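Local coordinates for xylose isomerase domain protein TIM barrel (Planctomyces limnophilus, PDB 3TVA) that binds a magnesium ion in a TIM barrel of the xylose isomerase-like family and is probably an isomerase, at residues I13-S18 with L256-E261. Sequence-based numbering, arbitrary orientation. Where two conformers were deposited one is given.
Sequences IGVFTS and LTIERE. With MG (magnesium ion), chain C.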
ATOM      1  N   ILE A  13       1.296   9.985  12.036  1.00 23.09           N
ATOM      2  CA  ILE A  13       0.817   8.609  12.013  1.00 28.87           C
ATOM      3  C   ILE A  13      -0.521   8.504  11.271  1.00 34.99           C
ATOM      4  O   ILE A  13      -1.309   9.451  11.248  1.00 39.48           O
ATOM      5  CB  ILE A  13       0.824   7.982  13.426  1.00 38.73           C
ATOM      6  CG1 ILE A  13       2.262   7.580  13.776  1.00 39.12           C
ATOM      7  CG2 ILE A  13      -0.057   6.743  13.499  1.00 40.35           C
ATOM      8  CD1 ILE A  13       2.817   8.259  14.964  1.00 42.74           C
ATOM      9  N   GLY A  14      -0.767   7.362  10.644  1.00 29.85           N
ATOM     10  CA  GLY A  14      -1.995   7.187   9.906  1.00 26.39           C
ATOM     11  C   GLY A  14      -2.454   5.764  10.055  1.00 25.13           C
ATOM     12  O   GLY A  14      -1.744   4.923  10.619  1.00 22.16           O
ATOM     13  N   VAL A  15      -3.682   5.506   9.624  1.00 23.10           N
ATOM     14  CA  VAL A  15      -4.174   4.143   9.562  1.00 19.37           C
ATOM     15  C   VAL A  15      -4.782   3.910   8.191  1.00 22.05           C
ATOM     16  O   VAL A  15      -5.219   4.847   7.514  1.00 19.12           O
ATOM     17  CB  VAL A  15      -5.209   3.819  10.675  1.00 23.28           C
ATOM     18  CG1 VAL A  15      -4.600   4.053  12.069  1.00 21.53           C
ATOM     19  CG2 VAL A  15      -6.475   4.642  10.485  1.00 20.57           C
ATOM     20  N   PHE A  16      -4.779   2.654   7.772  1.00 22.50           N
ATOM     21  CA  PHE A  16      -5.316   2.295   6.480  1.00 24.04           C
ATOM     22  C   PHE A  16      -6.805   2.038   6.699  1.00 24.65           C
ATOM     23  O   PHE A  16      -7.177   1.218   7.525  1.00 28.58           O
ATOM     24  CB  PHE A  16      -4.575   1.070   5.918  1.00 20.31           C
ATOM     25  CG  PHE A  16      -4.978   0.717   4.525  1.00 28.46           C
ATOM     26  CD1 PHE A  16      -4.215   1.131   3.443  1.00 31.31           C
ATOM     27  CD2 PHE A  16      -6.129  -0.021   4.289  1.00 33.49           C
ATOM     28  CE1 PHE A  16      -4.589   0.814   2.144  1.00 30.49           C
ATOM     29  CE2 PHE A  16      -6.511  -0.346   2.988  1.00 37.86           C
ATOM     30  CZ  PHE A  16      -5.729   0.071   1.917  1.00 32.87           C
ATOM     31  N   THR A  17      -7.649   2.749   5.961  0.64 25.47           N
ATOM     32  CA  THR A  17      -9.088   2.696   6.179  0.64 28.31           C
ATOM     33  C   THR A  17      -9.841   2.234   4.942  0.64 30.13           C
ATOM     34  O   THR A  17      -9.279   2.165   3.846  0.64 26.28           O
ATOM     35  CB  THR A  17      -9.652   4.073   6.577  0.64 33.33           C
ATOM     36  OG1 THR A  17      -9.414   5.016   5.524  0.64 30.80           O
ATOM     37  CG2 THR A  17      -8.999   4.562   7.861  0.64 35.14           C
ATOM     38  N   SER A  18     -11.106   1.874   5.147  1.00 32.26           N
ATOM     39  CA  SER A  18     -12.009   1.501   4.059  1.00 36.62           C
ATOM     40  C   SER A  18     -13.305   2.276   4.225  1.00 34.97           C
ATOM     41  O   SER A  18     -13.757   2.459   5.350  1.00 40.63           O
ATOM     42  CB  SER A  18     -12.345   0.000   4.107  1.00 40.01           C
ATOM     43  OG  SER A  18     -11.287  -0.796   3.598  1.00 39.51           O
ATOM     44  N   LEU A 256       3.406   7.658   8.506  1.00 18.39           N
ATOM     45  CA  LEU A 256       3.615   6.256   8.832  1.00 21.65           C
ATOM     46  C   LEU A 256       2.232   5.641   8.920  1.00 26.28           C
ATOM     47  O   LEU A 256       1.520   5.837   9.906  1.00 28.17           O
ATOM     48  CB  LEU A 256       4.315   6.138  10.190  1.00 19.72           C
ATOM     49  CG  LEU A 256       5.664   6.860  10.368  1.00 21.70           C
ATOM     50  CD1 LEU A 256       6.166   6.753  11.821  1.00 21.11           C
ATOM     51  CD2 LEU A 256       6.711   6.308   9.398  1.00 23.47           C
ATOM     52  N   THR A 257       1.865   4.845   7.923  1.00 23.17           N
ATOM     53  CA  THR A 257       0.501   4.367   7.856  1.00 21.18           C
ATOM     54  C   THR A 257       0.413   2.938   8.368  1.00 20.03           C
ATOM     55  O   THR A 257       0.910   2.000   7.737  1.00 22.63           O
ATOM     56  CB  THR A 257      -0.083   4.445   6.428  1.00 21.64           C
ATOM     57  OG1 THR A 257       0.130   5.755   5.886  1.00 20.81           O
ATOM     58  CG2 THR A 257      -1.588   4.131   6.453  1.00 18.94           C
ATOM     59  N   ILE A 258      -0.231   2.785   9.516  1.00 19.54           N
ATOM     60  CA  ILE A 258      -0.417   1.482  10.124  1.00 22.18           C
ATOM     61  C   ILE A 258      -1.447   0.677   9.344  1.00 24.47           C
ATOM     62  O   ILE A 258      -2.563   1.138   9.079  1.00 25.01           O
ATOM     63  CB  ILE A 258      -0.923   1.601  11.575  1.00 22.22           C
ATOM     64  CG1 ILE A 258      -0.026   2.524  12.392  1.00 21.93           C
ATOM     65  CG2 ILE A 258      -1.023   0.229  12.215  1.00 19.80           C
ATOM     66  CD1 ILE A 258      -0.677   3.004  13.700  1.00 24.31           C
ATOM     67  N   GLU A 259      -1.073  -0.539   8.987  1.00 23.34           N
ATOM     68  CA  GLU A 259      -2.004  -1.444   8.352  1.00 25.99           C
ATOM     69  C   GLU A 259      -2.076  -2.734   9.151  1.00 29.94           C
ATOM     70  O   GLU A 259      -1.052  -3.355   9.406  1.00 26.51           O
ATOM     71  CB  GLU A 259      -1.568  -1.754   6.925  1.00 20.57           C
ATOM     72  CG  GLU A 259      -2.588  -2.622   6.197  1.00 25.96           C
ATOM     73  CD  GLU A 259      -2.170  -2.895   4.772  1.00 31.17           C
ATOM     74  OE1 GLU A 259      -1.032  -3.348   4.595  1.00 26.32           O
ATOM     75  OE2 GLU A 259      -2.962  -2.632   3.843  1.00 31.37           O
ATOM     76  N   ARG A 260      -3.271  -3.118   9.588  1.00 30.36           N
ATOM     77  CA  ARG A 260      -3.433  -4.419  10.228  1.00 29.37           C
ATOM     78  C   ARG A 260      -4.655  -5.077   9.636  1.00 31.26           C
ATOM     79  O   ARG A 260      -5.793  -4.649   9.917  1.00 30.23           O
ATOM     80  CB  ARG A 260      -3.626  -4.223  11.729  1.00 26.43           C
ATOM     81  CG  ARG A 260      -3.820  -5.502  12.517  1.00 28.62           C
ATOM     82  CD  ARG A 260      -2.495  -6.078  13.001  1.00 28.25           C
ATOM     83  NE  ARG A 260      -2.709  -7.300  13.770  1.00 28.91           N
ATOM     84  CZ  ARG A 260      -2.744  -8.520  13.243  1.00 32.76           C
ATOM     85  NH1 ARG A 260      -2.576  -8.692  11.929  1.00 27.41           N
ATOM     86  NH2 ARG A 260      -2.958  -9.572  14.030  1.00 37.08           N
ATOM     87  N   GLU A 261      -4.487  -6.159   8.879  1.00 30.35           N
ATOM     88  CA  GLU A 261      -5.687  -6.578   8.203  1.00 36.46           C
ATOM     89  C   GLU A 261      -6.265  -7.768   8.933  1.00 38.77           C
ATOM     90  O   GLU A 261      -5.992  -8.917   8.599  1.00 42.73           O
ATOM     91  CB  GLU A 261      -5.300  -7.015   6.787  1.00 41.27           C
ATOM     92  CG  GLU A 261      -4.239  -6.134   6.129  1.00 46.99           C
ATOM     93  CD  GLU A 261      -3.881  -6.593   4.716  1.00 59.32           C
ATOM     94  OE1 GLU A 261      -2.888  -7.341   4.573  1.00 65.02           O
ATOM     95  OE2 GLU A 261      -4.582  -6.202   3.752  1.00 60.52           O
TER
HETATM   96 MG    MG C 291       0.379  -2.916   2.626  1.00  7.92          MG
HETATM   97  O   HOH W   1      -5.666  -1.406   8.715  1.00 27.24           O
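Phe16 and Glu259 run side by side into the barrel, and the carboxylate sets OE2 over the centre of the phenyl ring, 3.9 Å above its plane, with the two planes turned 54° apart. Both side chains leave with CG anti to the backbone N (chi1 -174° and -176°), and the extended chain of Glu259 carries OE1 to the magnesium ion, 2.5 Å away. Glu158, Asp184 and His211 complete the protein ligands of the metal, while OE2 is hydrogen-bonded to a glycerol, probably from the crystallisation liquor.

Strands 13-18 and 256-258 pair in parallel. Gly14 N donates a hydrogen bond to Leu256 O (2.8 Å), and Gly14 O accepts one from Ile258 N (2.8 Å). Phe16 N then donates to Ile258 O (3.0 Å). Beyond it direct pairing gives way to a water that donates to Phe16 O and accepts from Arg260 N. Thr257 CG2 packs against the peptide between Val15 and Phe16, 3.6 Å from Val15 C. On the other face, Ile13 CG2 meets Ile258 CD1 at 3.8 Å, beneath helix 266-287. The first and last barrel strands thus close the TIM barrel, with the metal site at their C-terminal ends.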